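Local coordinates for protein adhesin A (Fusobacterium nucleatum, PDB 3ETZ) that is an adhesion protein, probably mediating attachment of the bacterium to other cells, and self-associates through a leucine-chain oligomerization motif, at residues A44-V49 and A89-Q94. The protein carries 1 engineered substitution. Numbering follows the deposited sequence.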
loop_
_atom_site.group_PDB
_atom_site.type_symbol
_atom_site.label_atom_id
_atom_site.label_comp_id
_atom_site.label_asym_id
_atom_site.label_seq_id
_atom_site.Cartn_x
_atom_site.Cartn_y
_atom_site.Cartn_z
ATOM N N ALA A 44 2.190 -8.602 -1.061
ATOM C CA ALA A 44 2.738 -9.958 -1.299
ATOM C C ALA A 44 1.830 -10.763 -2.236
ATOM O O ALA A 44 2.301 -11.466 -3.141
ATOM C CB ALA A 44 2.937 -10.709 0.056
ATOM N N GLN A 45 0.522 -10.642 -2.046
ATOM C CA GLN A 45 -0.392 -11.369 -2.891
ATOM C C GLN A 45 -0.336 -10.783 -4.295
ATOM O O GLN A 45 -0.371 -11.513 -5.288
ATOM C CB GLN A 45 -1.810 -11.326 -2.308
ATOM C CG GLN A 45 -2.843 -11.911 -3.254
ATOM C CD GLN A 45 -4.104 -12.405 -2.555
ATOM O OE1 GLN A 45 -4.719 -11.686 -1.753
ATOM N NE2 GLN A 45 -4.502 -13.642 -2.866
ATOM N N ASN A 46 -0.225 -9.460 -4.384
ATOM C CA ASN A 46 -0.142 -8.796 -5.681
ATOM C C ASN A 46 1.124 -9.172 -6.466
ATOM O O ASN A 46 1.065 -9.356 -7.681
ATOM C CB ASN A 46 -0.179 -7.269 -5.518
ATOM C CG ASN A 46 -1.611 -6.725 -5.401
ATOM O OD1 ASN A 46 -1.839 -5.593 -4.946
ATOM N ND2 ASN A 46 -2.565 -7.515 -5.826
ATOM N N GLU A 47 2.258 -9.250 -5.789
ATOM C CA GLU A 47 3.512 -9.619 -6.473
ATOM C C GLU A 47 3.381 -10.985 -7.171
ATOM O O GLU A 47 3.877 -11.172 -8.290
ATOM C CB GLU A 47 4.670 -9.629 -5.455
ATOM C CG GLU A 47 4.903 -8.224 -4.916
ATOM C CD GLU A 47 6.099 -8.078 -3.996
ATOM O OE1 GLU A 47 6.307 -8.933 -3.112
ATOM O OE2 GLU A 47 6.825 -7.075 -4.145
ATOM N N GLN A 48 2.720 -11.925 -6.500
ATOM C CA GLN A 48 2.503 -13.264 -7.025
ATOM C C GLN A 48 1.660 -13.159 -8.288
ATOM O O GLN A 48 1.998 -13.710 -9.330
ATOM C CB GLN A 48 1.781 -14.121 -5.978
ATOM C CG GLN A 48 1.649 -15.575 -6.357
ATOM C CD GLN A 48 2.993 -16.171 -6.683
ATOM O OE1 GLN A 48 3.933 -16.072 -5.882
ATOM N NE2 GLN A 48 3.107 -16.785 -7.867
ATOM N N VAL A 49 0.549 -12.440 -8.196
ATOM C CA VAL A 49 -0.321 -12.260 -9.348
ATOM C C VAL A 49 0.391 -11.565 -10.503
ATOM O O VAL A 49 0.234 -11.942 -11.670
ATOM C CB VAL A 49 -1.578 -11.417 -8.961
ATOM C CG1 VAL A 49 -2.344 -11.012 -10.218
ATOM C CG2 VAL A 49 -2.469 -12.212 -8.028
ATOM N N ALA A 89 0.897 0.191 -10.471
ATOM C CA ALA A 89 0.616 1.410 -9.729
ATOM C C ALA A 89 0.037 1.044 -8.362
ATOM O O ALA A 89 0.383 1.677 -7.360
ATOM C CB ALA A 89 -0.353 2.331 -10.531
ATOM N N GLU A 90 -0.827 0.032 -8.299
ATOM C CA GLU A 90 -1.377 -0.380 -6.994
ATOM C C GLU A 90 -0.212 -0.813 -6.070
ATOM O O GLU A 90 -0.124 -0.395 -4.905
ATOM C CB GLU A 90 -2.350 -1.565 -7.174
ATOM C CG GLU A 90 -2.930 -2.153 -5.874
ATOM C CD GLU A 90 -4.001 -3.207 -6.130
ATOM O OE1 GLU A 90 -4.722 -3.080 -7.131
ATOM O OE2 GLU A 90 -4.137 -4.152 -5.335
ATOM N N MET A 91 0.694 -1.654 -6.585
ATOM C CA MET A 91 1.822 -2.117 -5.759
ATOM C C MET A 91 2.754 -0.992 -5.329
ATOM O O MET A 91 3.287 -1.001 -4.225
ATOM C CB MET A 91 2.606 -3.215 -6.505
ATOM C CG MET A 91 1.780 -4.491 -6.694
ATOM S SD MET A 91 2.726 -5.763 -7.586
ATOM C CE MET A 91 3.966 -5.928 -6.680
ATOM N N GLU A 92 2.955 -0.012 -6.214
ATOM C CA GLU A 92 3.792 1.148 -5.883
ATOM C C GLU A 92 3.168 1.920 -4.695
ATOM O O GLU A 92 3.867 2.369 -3.782
ATOM C CB GLU A 92 3.888 2.066 -7.113
ATOM C CG GLU A 92 4.805 3.261 -6.976
ATOM C CD GLU A 92 5.064 3.957 -8.315
ATOM O OE1 GLU A 92 5.348 3.266 -9.324
ATOM O OE2 GLU A 92 4.997 5.205 -8.358
ATOM N N GLN A 93 1.848 2.093 -4.715
ATOM C CA GLN A 93 1.180 2.803 -3.632
ATOM C C GLN A 93 1.257 1.991 -2.337
ATOM O O GLN A 93 1.391 2.556 -1.251
ATOM C CB GLN A 93 -0.290 3.081 -4.006
ATOM C CG GLN A 93 -0.453 4.177 -5.064
ATOM C CD GLN A 93 0.282 5.467 -4.702
ATOM O OE1 GLN A 93 0.125 5.998 -3.607
ATOM N NE2 GLN A 93 1.099 5.960 -5.624
ATOM N N GLN A 94 1.164 0.664 -2.443
ATOM C CA GLN A 94 1.279 -0.196 -1.281
ATOM C C GLN A 94 2.680 -0.101 -0.677
ATOM O O GLN A 94 2.831 -0.041 0.552
ATOM C CB GLN A 94 0.919 -1.652 -1.645
ATOM C CG GLN A 94 -0.601 -1.827 -1.803
ATOM C CD GLN A 94 -1.016 -3.079 -2.561
ATOM O OE1 GLN A 94 -0.205 -3.751 -3.227
ATOM N NE2 GLN A 94 -2.298 -3.374 -2.498
#
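Met91 of helix 70-108 packs against Asn46 of helix 5-63 in the antiparallel helix-loop-helix hairpin of FadA. The two short segments run at 152° to each other, with their axes 10.2 Å apart at closest approach. Asn46 and Met91 lie level, their CA atoms 7.0 Å apart. The buried Met91 reaches across with a straight chain, SD anti to CA, and this brings CG and SD up to Asn46. Its terminal methyl is modelled beside the aliphatic part of Glu47, but that position is doubtful. Met91 also touches Leu43 and Tyr50 of the same helix.

The Asn46 amide meets the ends of Glu90 and Gln94, which sit one turn apart on helix 70-108. Its side chain crosses each of them at about a right angle. The amide plane is nearly coplanar with that of Gln94, at 19°, and steeply turned from the Glu90 carboxylate, at 71°. Asn46 thus has a polar end among polar groups and a CB that lies against the methionine. Leu87 adds a further apolar neighbour to Asn46. On the apolar side, Asn46 CB rests 3.6 Å from Met91 CG and 3.9 Å from Met91 SD.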